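PDB 2R79: periplasmic binding protein from Pseudomonas aeruginosa, which binds heme in the periplasm and probably delivers it to an inner-membrane ABC transporter for uptake as a source of iron. Local coordinates for residues V17-E22 and P111-A116; T31-H34 and L38-L41; R84-S89 and G105-V110; G153-A158 and K216-L221; G163-L168 and A173-T178. One frame throughout, in Å; residues are numbered along the deposited sequence.

Interaction 1. Residues V17-E22 and P111-A116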
# COMPACT_ATOMS: atom_id res chain seq x y z
N VAL A 17 -22.83 -17.43 5.78
CA VAL A 17 -21.49 -17.74 5.31
C VAL A 17 -20.77 -18.63 6.32
O VAL A 17 -20.16 -19.64 5.95
CB VAL A 17 -20.66 -16.45 5.10
CG1 VAL A 17 -19.20 -16.81 4.87
CG2 VAL A 17 -21.19 -15.68 3.90
N ALA A 18 -20.84 -18.25 7.59
CA ALA A 18 -20.19 -19.00 8.66
C ALA A 18 -20.61 -20.47 8.69
O ALA A 18 -19.80 -21.34 8.97
CB ALA A 18 -20.49 -18.35 10.01
N LEU A 19 -21.88 -20.73 8.39
CA LEU A 19 -22.41 -22.09 8.39
C LEU A 19 -22.14 -22.82 7.07
O LEU A 19 -22.57 -23.96 6.88
CB LEU A 19 -23.92 -22.07 8.66
CG LEU A 19 -24.37 -21.45 9.99
CD1 LEU A 19 -25.89 -21.41 10.06
CD2 LEU A 19 -23.78 -22.25 11.14
N GLY A 20 -21.44 -22.14 6.16
CA GLY A 20 -21.10 -22.74 4.88
C GLY A 20 -22.06 -22.46 3.74
O GLY A 20 -21.95 -23.08 2.68
N GLY A 21 -22.99 -21.53 3.92
CA GLY A 21 -23.94 -21.26 2.86
C GLY A 21 -23.60 -20.11 1.92
O GLY A 21 -24.50 -19.54 1.31
N GLU A 22 -22.32 -19.77 1.80
CA GLU A 22 -21.93 -18.66 0.93
C GLU A 22 -22.31 -18.83 -0.54
O GLU A 22 -22.74 -17.87 -1.18
CB GLU A 22 -20.43 -18.39 1.01
CG GLU A 22 -20.04 -17.04 0.40
CD GLU A 22 -18.56 -16.74 0.47
OE1 GLU A 22 -17.89 -17.23 1.41
OE2 GLU A 22 -18.05 -16.00 -0.40
N PRO A 111 -27.70 -28.87 10.47
CA PRO A 111 -28.10 -28.72 11.87
C PRO A 111 -26.97 -28.92 12.88
O PRO A 111 -26.92 -28.21 13.89
CB PRO A 111 -29.21 -29.76 12.02
CG PRO A 111 -28.84 -30.81 11.02
CD PRO A 111 -28.44 -29.97 9.83
N GLN A 112 -26.08 -29.87 12.62
CA GLN A 112 -24.96 -30.12 13.52
C GLN A 112 -24.00 -28.94 13.55
O GLN A 112 -23.53 -28.55 14.61
CB GLN A 112 -24.17 -31.36 13.11
CG GLN A 112 -24.95 -32.67 13.15
CD GLN A 112 -24.07 -33.88 12.83
OE1 GLN A 112 -23.27 -34.31 13.66
NE2 GLN A 112 -24.21 -34.41 11.62
N ARG A 113 -23.70 -28.38 12.38
CA ARG A 113 -22.79 -27.25 12.30
C ARG A 113 -23.35 -26.04 13.04
O ARG A 113 -22.61 -25.28 13.66
CB ARG A 113 -22.52 -26.89 10.83
CG ARG A 113 -21.65 -25.64 10.64
CD ARG A 113 -20.34 -25.75 11.41
NE ARG A 113 -19.41 -24.65 11.13
CZ ARG A 113 -19.01 -23.76 12.03
NH1 ARG A 113 -19.45 -23.81 13.28
NH2 ARG A 113 -18.15 -22.81 11.68
N ALA A 114 -24.67 -25.87 12.96
CA ALA A 114 -25.34 -24.76 13.62
C ALA A 114 -25.20 -24.92 15.13
O ALA A 114 -24.99 -23.94 15.85
CB ALA A 114 -26.81 -24.72 13.22
N GLU A 115 -25.31 -26.16 15.60
CA GLU A 115 -25.18 -26.45 17.02
C GLU A 115 -23.76 -26.16 17.47
O GLU A 115 -23.54 -25.59 18.54
CB GLU A 115 -25.52 -27.92 17.31
CG GLU A 115 -27.00 -28.17 17.57
CD GLU A 115 -27.30 -29.64 17.86
OE1 GLU A 115 -26.60 -30.25 18.71
OE2 GLU A 115 -28.25 -30.18 17.24
N ALA A 116 -22.79 -26.56 16.65
CA ALA A 116 -21.39 -26.32 16.97
C ALA A 116 -21.11 -24.81 17.01
O ALA A 116 -20.29 -24.35 17.81
CB ALA A 116 -20.49 -26.99 15.94
O HOH W 1 -17.85 -23.10 8.68
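Leu19 and Arg113 bring the two backbones to their nearest point, CA to CA 6.5 Å, where the end of helix 10-18 meets the first turn of helix 111-135. Leu19 reaches across with one branch: its CD2 methyl lies 3.9 Å from Ala114 CA and 4.0 Å from Arg113 CG, so it rests on the helix backbone and on the aliphatic base of the arginine. Leu104 and Leu108 of helix 94-108 also touch this leucine. Arg113 starts with CG anti to its backbone N (chi1 175°) and then bends at chi2 (54°), a course that carries the guanidinium past Leu19 to the carbonyl of Ala18. There a water joins the two segments: it accepts from Arg113 NH2 at 3.0 Å in the guanidinium plane and lies 2.6 Å from Ala18 O, to which it probably donates. The apolar part of the contact is thus buried and its polar part bridged by solvent. Ser262 of a second subunit packs on Arg113 and hydrogen-bonds to Leu19 O. Gly20 N bonds to Val17 O at 2.8 Å, and Gly20 with its positive phi closes helix 10-18 in a Schellman motif, a common C-terminal helix cap.

Interaction 2. Residues T31-H34 and L38-L41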
# COMPACT_ATOMS: atom_id res chain seq x y z
N THR A 31 -25.97 -3.51 4.24
CA THR A 31 -25.29 -3.67 5.53
C THR A 31 -24.47 -4.95 5.61
O THR A 31 -23.77 -5.18 6.59
CB THR A 31 -26.28 -3.67 6.73
OG1 THR A 31 -27.17 -4.79 6.61
CG2 THR A 31 -27.08 -2.38 6.78
N SER A 32 -24.57 -5.78 4.57
CA SER A 32 -23.84 -7.04 4.53
C SER A 32 -22.50 -6.81 3.84
O SER A 32 -22.39 -6.90 2.62
CB SER A 32 -24.65 -8.09 3.78
OG SER A 32 -25.88 -8.33 4.44
N GLN A 33 -21.48 -6.53 4.65
CA GLN A 33 -20.15 -6.25 4.14
C GLN A 33 -19.08 -7.22 4.62
O GLN A 33 -17.89 -6.99 4.42
CB GLN A 33 -19.77 -4.83 4.55
CG GLN A 33 -20.65 -3.75 3.94
CD GLN A 33 -20.55 -2.42 4.66
OE1 GLN A 33 -19.48 -2.04 5.13
NE2 GLN A 33 -21.67 -1.71 4.74
N HIS A 34 -19.51 -8.30 5.26
CA HIS A 34 -18.58 -9.29 5.77
C HIS A 34 -19.13 -10.69 5.58
O HIS A 34 -20.27 -10.96 5.95
CB HIS A 34 -18.29 -9.04 7.25
CG HIS A 34 -17.69 -7.70 7.53
ND1 HIS A 34 -18.44 -6.55 7.61
CD2 HIS A 34 -16.40 -7.31 7.65
CE1 HIS A 34 -17.64 -5.51 7.77
NE2 HIS A 34 -16.39 -5.95 7.80
N LEU A 38 -18.95 -10.55 -0.02
CA LEU A 38 -20.37 -10.23 -0.09
C LEU A 38 -20.64 -8.86 -0.74
O LEU A 38 -21.74 -8.60 -1.23
CB LEU A 38 -20.98 -10.27 1.32
CG LEU A 38 -21.76 -11.53 1.73
CD1 LEU A 38 -21.14 -12.78 1.15
CD2 LEU A 38 -21.82 -11.59 3.25
N LYS A 39 -19.63 -8.00 -0.75
CA LYS A 39 -19.79 -6.67 -1.34
C LYS A 39 -19.80 -6.76 -2.87
O LYS A 39 -20.26 -5.84 -3.55
CB LYS A 39 -18.64 -5.76 -0.89
CG LYS A 39 -18.46 -5.72 0.61
CD LYS A 39 -17.16 -5.07 1.03
CE LYS A 39 -17.27 -3.56 1.07
NZ LYS A 39 -16.07 -2.95 1.71
N GLN A 40 -19.33 -7.88 -3.41
CA GLN A 40 -19.29 -8.07 -4.85
C GLN A 40 -20.53 -8.79 -5.40
O GLN A 40 -20.61 -9.08 -6.59
CB GLN A 40 -18.01 -8.81 -5.25
CG GLN A 40 -16.75 -8.07 -4.81
CD GLN A 40 -15.47 -8.81 -5.13
OE1 GLN A 40 -14.98 -8.78 -6.25
NE2 GLN A 40 -14.92 -9.49 -4.12
N LEU A 41 -21.49 -9.08 -4.53
CA LEU A 41 -22.72 -9.73 -4.97
C LEU A 41 -23.74 -8.67 -5.34
O LEU A 41 -23.61 -7.52 -4.95
CB LEU A 41 -23.29 -10.63 -3.86
CG LEU A 41 -22.60 -11.94 -3.53
CD1 LEU A 41 -23.32 -12.59 -2.37
CD2 LEU A 41 -22.60 -12.88 -4.74
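Leu38 and Lys39 lean on the backbone of Ser32, Gln33 and His34 within the loop that follows strand 25-28, a loop that contributes Thr31 to the heme pocket; the side chain of Gln33 is about 4 Å from the heme at the nearest atoms. Residues 38-40 continue a 3-10 segment that begins earlier in the chain. Leu38 comes first, with CB 3.9 Å from Ser32 O and the CD2 methyl pressed to 3.2 Å from His34 O, so its side chain lies against both carbonyl oxygens. Its other neighbours are Ser13 and Val17 of helix 10-18 and Leu25, which makes it the buried side of the contact. Lys39 follows, turned to the exposed side. Its CG is anti to the carbonyl carbon (chi1 -52°), which lays the aliphatic chain alongside Gln33, and the bend at chi3 carries the amine onward, NZ staying 6.8 Å from His34 NE2. Beyond, Gln40 packs on Leu205 of a third subunit and Leu41 on Arg281 of a second. Ser32 OG bonds to Ser13 OG and Asp29 OD1, and Gln33 NE2 to Thr30 O. Across the contact, Lys39 CG lies 3.9 Å from Gln33 CA and 4.2 Å from Gln33 CB.

Interaction 3. Residues R84-S89 and G105-V110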
# COMPACT_ATOMS: atom_id res chain seq x y z
N ARG A 84 -40.48 -16.82 -0.81
CA ARG A 84 -40.52 -17.30 0.56
C ARG A 84 -39.78 -16.31 1.47
O ARG A 84 -38.56 -16.20 1.41
CB ARG A 84 -39.87 -18.68 0.65
CG ARG A 84 -39.78 -19.23 2.06
CD ARG A 84 -39.04 -20.55 2.07
NE ARG A 84 -38.84 -21.05 3.43
CZ ARG A 84 -38.22 -22.19 3.72
NH1 ARG A 84 -37.74 -22.94 2.74
NH2 ARG A 84 -38.07 -22.56 4.98
N VAL A 85 -40.53 -15.60 2.30
CA VAL A 85 -39.95 -14.61 3.20
C VAL A 85 -39.90 -15.09 4.65
O VAL A 85 -40.93 -15.35 5.26
CB VAL A 85 -40.74 -13.29 3.16
CG1 VAL A 85 -40.19 -12.32 4.19
CG2 VAL A 85 -40.64 -12.68 1.77
N GLU A 86 -38.69 -15.21 5.18
CA GLU A 86 -38.49 -15.65 6.56
C GLU A 86 -38.04 -14.48 7.42
O GLU A 86 -37.25 -13.64 6.98
CB GLU A 86 -37.43 -16.75 6.62
CG GLU A 86 -37.78 -18.04 5.92
CD GLU A 86 -38.97 -18.73 6.53
OE1 GLU A 86 -39.03 -18.83 7.78
OE2 GLU A 86 -39.85 -19.20 5.77
N THR A 87 -38.54 -14.42 8.65
CA THR A 87 -38.15 -13.35 9.54
C THR A 87 -37.50 -13.91 10.79
O THR A 87 -38.14 -14.60 11.58
CB THR A 87 -39.37 -12.50 9.96
OG1 THR A 87 -39.95 -11.89 8.80
CG2 THR A 87 -38.95 -11.41 10.94
N LEU A 88 -36.21 -13.63 10.95
CA LEU A 88 -35.49 -14.09 12.12
C LEU A 88 -35.53 -12.97 13.15
O LEU A 88 -36.13 -11.93 12.91
CB LEU A 88 -34.05 -14.45 11.76
CG LEU A 88 -33.92 -15.84 11.11
CD1 LEU A 88 -34.65 -15.85 9.78
CD2 LEU A 88 -32.46 -16.18 10.92
N SER A 89 -34.89 -13.20 14.30
CA SER A 89 -34.90 -12.21 15.37
C SER A 89 -33.63 -11.36 15.48
O SER A 89 -32.51 -11.88 15.43
CB SER A 89 -35.14 -12.92 16.70
OG SER A 89 -35.10 -12.00 17.78
N GLY A 105 -29.58 -23.31 10.30
CA GLY A 105 -29.02 -24.64 10.18
C GLY A 105 -29.94 -25.57 9.42
O GLY A 105 -29.51 -26.29 8.53
N ASP A 106 -31.23 -25.53 9.75
CA ASP A 106 -32.21 -26.39 9.10
C ASP A 106 -32.41 -26.06 7.62
O ASP A 106 -32.38 -26.96 6.78
CB ASP A 106 -33.56 -26.33 9.82
CG ASP A 106 -33.52 -27.04 11.17
OD1 ASP A 106 -32.65 -27.91 11.38
OD2 ASP A 106 -34.38 -26.73 12.03
N TRP A 107 -32.62 -24.79 7.29
CA TRP A 107 -32.83 -24.42 5.90
C TRP A 107 -31.57 -24.63 5.05
O TRP A 107 -31.65 -24.70 3.83
CB TRP A 107 -33.28 -22.97 5.77
CG TRP A 107 -34.49 -22.61 6.58
CD1 TRP A 107 -35.56 -23.41 6.86
CD2 TRP A 107 -34.75 -21.35 7.22
NE1 TRP A 107 -36.47 -22.74 7.64
CE2 TRP A 107 -36.00 -21.47 7.88
CE3 TRP A 107 -34.05 -20.14 7.31
CZ2 TRP A 107 -36.56 -20.42 8.61
CZ3 TRP A 107 -34.61 -19.09 8.05
CH2 TRP A 107 -35.86 -19.24 8.69
N LEU A 108 -30.43 -24.75 5.71
CA LEU A 108 -29.15 -24.94 5.03
C LEU A 108 -28.75 -26.41 4.98
O LEU A 108 -27.86 -26.81 4.23
CB LEU A 108 -28.06 -24.13 5.76
CG LEU A 108 -27.24 -23.02 5.08
CD1 LEU A 108 -27.96 -22.41 3.89
CD2 LEU A 108 -26.94 -21.97 6.14
N GLY A 109 -29.40 -27.22 5.82
CA GLY A 109 -29.11 -28.64 5.86
C GLY A 109 -27.89 -29.02 6.67
O GLY A 109 -27.29 -30.06 6.43
N VAL A 110 -27.51 -28.18 7.63
CA VAL A 110 -26.35 -28.47 8.47
C VAL A 110 -26.65 -28.22 9.95
O VAL A 110 -25.94 -27.47 10.62
CB VAL A 110 -25.12 -27.62 8.05
CG1 VAL A 110 -24.58 -28.13 6.72
CG2 VAL A 110 -25.52 -26.17 7.93
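Strand 85-87, an outermost strand of the four-stranded parallel sheet, is covered here by the last turn of helix 94-108, and the Trp107 indole lies between them. Three side chains from alternate positions, Arg84, Glu86 and Leu88, line up along the ring. Arg84, extended from CG to NE, sets its guanidinium over the five-membered ring in a cation-pi contact, Arg84 CZ 4.5 Å from the Trp107 centroid. The two planes are steeply inclined, 74° apart; Arg84 NH2 lies 3.1 Å from Trp107 NE1, but both are donors and no bond joins them. Glu86 CG lies over the same face with chi1 -65°, 3.9 Å from the six-membered centroid in a CH-pi contact. The bend at chi2 (-64°) folds the carboxylate back over the ring, Glu86 OE1 3.1 Å from Trp107 CZ2. Arg84 NE gives Glu86 OE2 a salt-bridge bond of 3.1 Å, straight at the N-H and in the guanidinium plane, though OE2 is approached from above the carboxylate plane. Leu88 CD1 meets the ring edge 3.7 Å from Trp107 CZ3. Ile62 of the adjacent strand 62-65 and Trp5 of strand 5-7 beyond it also touch Trp107. Helix layered on sheet in this way is a feature of the alpha/beta lobes of periplasmic binding proteins.

Interaction 4. Residues G153-A158 and K216-L221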
# COMPACT_ATOMS: atom_id res chain seq x y z
N GLY A 153 -23.34 13.21 12.95
CA GLY A 153 -24.56 13.89 13.37
C GLY A 153 -25.69 12.93 13.64
O GLY A 153 -25.51 11.72 13.59
N GLN A 154 -26.87 13.48 13.94
CA GLN A 154 -28.06 12.68 14.19
C GLN A 154 -27.79 11.55 15.18
O GLN A 154 -28.22 10.41 14.99
CB GLN A 154 -28.56 12.09 12.87
CG GLN A 154 -29.04 13.13 11.87
CD GLN A 154 -29.12 12.58 10.46
OE1 GLN A 154 -29.58 11.46 10.23
NE2 GLN A 154 -28.68 13.38 9.49
N LEU A 155 -27.07 11.87 16.25
CA LEU A 155 -26.70 10.90 17.26
C LEU A 155 -27.84 10.14 17.93
O LEU A 155 -28.81 10.74 18.39
CB LEU A 155 -25.88 11.56 18.36
CG LEU A 155 -24.48 12.04 18.00
CD1 LEU A 155 -23.75 12.42 19.29
CD2 LEU A 155 -23.72 10.93 17.29
N LEU A 156 -27.70 8.83 17.98
CA LEU A 156 -28.66 7.97 18.66
C LEU A 156 -27.87 7.27 19.77
O LEU A 156 -26.81 6.69 19.52
CB LEU A 156 -29.25 6.93 17.70
CG LEU A 156 -30.29 7.36 16.66
CD1 LEU A 156 -30.74 6.14 15.86
CD2 LEU A 156 -31.50 8.01 17.36
N VAL A 157 -28.35 7.37 21.00
CA VAL A 157 -27.67 6.74 22.12
C VAL A 157 -28.27 5.36 22.38
O VAL A 157 -29.49 5.21 22.43
CB VAL A 157 -27.81 7.58 23.41
CG1 VAL A 157 -27.11 6.87 24.57
CG2 VAL A 157 -27.21 8.95 23.19
N ALA A 158 -27.40 4.37 22.54
CA ALA A 158 -27.85 3.00 22.80
C ALA A 158 -28.30 2.82 24.24
O ALA A 158 -27.49 2.84 25.17
CB ALA A 158 -26.74 2.00 22.47
N LYS A 216 -17.05 18.11 15.95
CA LYS A 216 -17.54 19.27 15.24
C LYS A 216 -19.00 19.50 15.56
O LYS A 216 -19.40 20.61 15.92
CB LYS A 216 -17.40 19.10 13.74
CG LYS A 216 -16.07 19.48 13.19
CD LYS A 216 -16.13 19.51 11.69
CE LYS A 216 -14.83 20.00 11.10
NZ LYS A 216 -15.01 20.28 9.66
N GLN A 217 -19.79 18.45 15.42
CA GLN A 217 -21.22 18.54 15.65
C GLN A 217 -21.67 18.42 17.10
O GLN A 217 -22.83 18.69 17.41
CB GLN A 217 -21.94 17.50 14.79
CG GLN A 217 -21.58 17.65 13.32
CD GLN A 217 -22.47 16.84 12.40
OE1 GLN A 217 -23.69 16.96 12.46
NE2 GLN A 217 -21.86 16.03 11.55
N ASN A 218 -20.77 18.03 17.99
CA ASN A 218 -21.11 17.88 19.41
C ASN A 218 -19.94 18.35 20.28
O ASN A 218 -19.38 17.57 21.05
CB ASN A 218 -21.42 16.41 19.70
CG ASN A 218 -22.37 15.80 18.68
OD1 ASN A 218 -23.57 16.07 18.70
ND2 ASN A 218 -21.84 14.98 17.78
N PRO A 219 -19.58 19.64 20.17
CA PRO A 219 -18.47 20.26 20.91
C PRO A 219 -18.49 19.96 22.40
O PRO A 219 -17.43 19.88 23.04
CB PRO A 219 -18.66 21.75 20.63
CG PRO A 219 -19.34 21.77 19.30
CD PRO A 219 -20.35 20.66 19.44
N GLY A 220 -19.68 19.78 22.96
CA GLY A 220 -19.80 19.49 24.37
C GLY A 220 -19.11 18.22 24.82
O GLY A 220 -18.83 18.07 26.00
N LEU A 221 -18.83 17.29 23.91
CA LEU A 221 -18.18 16.04 24.28
C LEU A 221 -16.69 16.21 24.56
O LEU A 221 -16.07 15.35 25.20
CB LEU A 221 -18.38 14.99 23.19
CG LEU A 221 -19.83 14.72 22.79
CD1 LEU A 221 -19.88 13.59 21.78
CD2 LEU A 221 -20.66 14.39 24.01
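Gln217 and Asn218, where helix 207-217 ends, press their amides against Gly153 and Leu155 of the beta-hairpin formed by strands 143-150 and 155-158. The first shell has two parts. Gln217 OE1 lies 3.3 Å from Gly153 CA, and Gln217 NE2 sits 3.5 Å from Gly153 N, where two donors face each other without a hydrogen bond. Close by, the CD1 methyl of Leu155 meets the amide of Asn218, 3.5 Å from ND2 and 3.7 Å from OD1, the two side chains coming from opposite directions. The carboxamide of Gln217 packs directly on the backbone of Gly153. Gln217 gets there with CG anti to its carbonyl carbon (chi1 -56°) and an extended chain beyond it, while Arg281 of a fourth subunit packs on it. In the next shell, Asn218 ND2 donates to Leu214 O of the preceding helix and to Gly152 O in the turn of the hairpin, so its amide is fixed between the two elements. Leu214 also touches Leu155, and Val187 of helix 187-193 packs on Asn218. The backbone of the second segment then turns into a short 3-10 stretch, where Leu221 N bonds to Asn218 O at 2.9 Å. Van der Waals contact therefore carries the direct meeting of the segments, and one polar tie to the hairpin runs from Asn218 ND2 to Gly152 O.

Interaction 5. Residues G163-L168 and A173-T178. With SO4 (sulfate ion), chain C.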
# COMPACT_ATOMS: atom_id res chain seq x y z
N GLY A 163 -28.48 -3.80 20.79
CA GLY A 163 -27.25 -4.52 20.55
C GLY A 163 -26.09 -3.74 21.14
O GLY A 163 -25.12 -4.33 21.63
N GLY A 164 -26.18 -2.41 21.10
CA GLY A 164 -25.12 -1.59 21.66
C GLY A 164 -24.96 -1.81 23.15
O GLY A 164 -23.84 -1.90 23.66
N ASP A 165 -26.08 -1.91 23.86
CA ASP A 165 -26.07 -2.14 25.31
C ASP A 165 -25.49 -3.52 25.62
O ASP A 165 -24.71 -3.68 26.55
CB ASP A 165 -27.49 -2.04 25.88
CG ASP A 165 -27.54 -2.35 27.37
OD1 ASP A 165 -26.98 -1.57 28.16
OD2 ASP A 165 -28.14 -3.38 27.76
N TRP A 166 -25.90 -4.51 24.83
CA TRP A 166 -25.43 -5.88 25.00
C TRP A 166 -23.91 -5.89 24.84
O TRP A 166 -23.19 -6.51 25.64
CB TRP A 166 -26.05 -6.77 23.93
CG TRP A 166 -25.79 -8.22 24.11
CD1 TRP A 166 -26.59 -9.13 24.75
CD2 TRP A 166 -24.68 -8.96 23.59
NE1 TRP A 166 -26.04 -10.39 24.65
CE2 TRP A 166 -24.87 -10.31 23.94
CE3 TRP A 166 -23.54 -8.61 22.85
CZ2 TRP A 166 -23.97 -11.32 23.59
CZ3 TRP A 166 -22.63 -9.61 22.49
CH2 TRP A 166 -22.86 -10.95 22.86
N VAL A 167 -23.41 -5.20 23.83
CA VAL A 167 -21.98 -5.14 23.58
C VAL A 167 -21.22 -4.43 24.71
O VAL A 167 -20.13 -4.87 25.09
CB VAL A 167 -21.68 -4.44 22.23
CG1 VAL A 167 -20.21 -4.05 22.15
CG2 VAL A 167 -22.02 -5.38 21.09
N LEU A 168 -21.79 -3.36 25.25
CA LEU A 168 -21.11 -2.66 26.34
C LEU A 168 -21.05 -3.54 27.58
O LEU A 168 -20.01 -3.64 28.23
CB LEU A 168 -21.82 -1.34 26.66
CG LEU A 168 -21.73 -0.21 25.63
CD1 LEU A 168 -22.50 1.03 26.14
CD2 LEU A 168 -20.28 0.15 25.39
N ALA A 173 -18.32 -3.06 30.56
CA ALA A 173 -18.61 -1.66 30.88
C ALA A 173 -20.01 -1.50 31.44
O ALA A 173 -20.82 -2.43 31.37
CB ALA A 173 -18.45 -0.80 29.64
N ARG A 174 -20.29 -0.33 32.01
CA ARG A 174 -21.61 -0.00 32.55
C ARG A 174 -22.24 1.02 31.61
O ARG A 174 -21.70 2.11 31.43
CB ARG A 174 -21.50 0.63 33.94
CG ARG A 174 -20.99 -0.29 35.03
CD ARG A 174 -22.12 -0.94 35.81
NE ARG A 174 -21.62 -1.61 37.01
CZ ARG A 174 -21.10 -2.84 37.04
NH1 ARG A 174 -21.03 -3.56 35.92
NH2 ARG A 174 -20.66 -3.34 38.18
N ASN A 175 -23.36 0.67 30.99
CA ASN A 175 -24.02 1.60 30.08
C ASN A 175 -24.62 2.71 30.94
O ASN A 175 -25.46 2.45 31.81
CB ASN A 175 -25.12 0.88 29.29
CG ASN A 175 -25.71 1.75 28.19
OD1 ASN A 175 -26.60 1.31 27.46
ND2 ASN A 175 -25.22 2.98 28.07
N LEU A 176 -24.18 3.94 30.71
CA LEU A 176 -24.65 5.10 31.46
C LEU A 176 -26.05 5.56 31.09
O LEU A 176 -26.68 6.30 31.83
CB LEU A 176 -23.67 6.26 31.26
CG LEU A 176 -22.57 6.49 32.30
CD1 LEU A 176 -22.35 5.27 33.16
CD2 LEU A 176 -21.31 6.91 31.58
N ALA A 177 -26.54 5.12 29.93
CA ALA A 177 -27.87 5.49 29.46
C ALA A 177 -28.91 4.62 30.14
O ALA A 177 -28.74 3.41 30.21
CB ALA A 177 -27.95 5.31 27.94
N THR A 178 -29.97 5.23 30.65
CA THR A 178 -31.00 4.47 31.34
C THR A 178 -32.28 4.33 30.53
O THR A 178 -33.19 3.62 30.95
CB THR A 178 -31.34 5.08 32.72
OG1 THR A 178 -31.89 6.39 32.57
CG2 THR A 178 -30.07 5.15 33.58
S SO4 C . -28.32 -12.37 27.04
O1 SO4 C . -29.31 -13.49 27.19
O2 SO4 C . -28.98 -11.03 27.15
O3 SO4 C . -27.30 -12.56 28.12
O4 SO4 C . -27.60 -12.45 25.73
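Helix 163-170 turns back into the short strand 174-175, which joins strand 143-150 in the mixed sheet, and the contact lies along this helix-to-strand connection. Its one clear hydrogen bond runs from Ala173 N to Leu168 O, 2.9 Å long with an N-H...O angle of 156°; the Ala173 methyl lies against the same oxygen, CB 3.5 Å away. Leu168 points its CD1 branch at the Asn175 amide, CD1 3.9 Å from Asn175 CG, and its side chain also packs on Val144 and Leu146 of strand 143-150. Asp165 crosses Asn175 at about a right angle. Its CG is anti to the backbone N (chi1 177°), which swings the carboxylate toward the strand and brings Asp165 OD1 to 3.3 Å from Asn175 CB. Asn175 thus touches both Asp165 and Leu168, about one helical turn apart. Trp166 faces elsewhere: its NE1 donates to sulfate O4 at 2.8 Å, close to the indole plane. Arg170 NH2 and Leu94 N also bond this ion, probably from the crystallisation liquor. A helix returning to a strand parallel to its neighbour is typical of alpha/beta folds, here in the second sheet of the binding protein.

Along the chain, interactions 2 and 3 are nested within the loop closed by interaction 1, and interaction 5 within that of interaction 4. The first three gather around the four-stranded parallel sheet. Interactions 1 and 3 have centres 11 Å apart and touch where helix 94-108 passes into helix 111-135; interaction 1 reaches interaction 2 through Val17 and Leu38. Interactions 4 and 5, with centres 17 Å apart, share the mixed sheet and touch where Val157 and Ala158 meet Gly164, Asn175 and Ala177. Interactions 1 and 4 lie on opposite sides of the chain's centre, 39 Å between centres. This fits two lobes joined by a long helix, with heme bound between them.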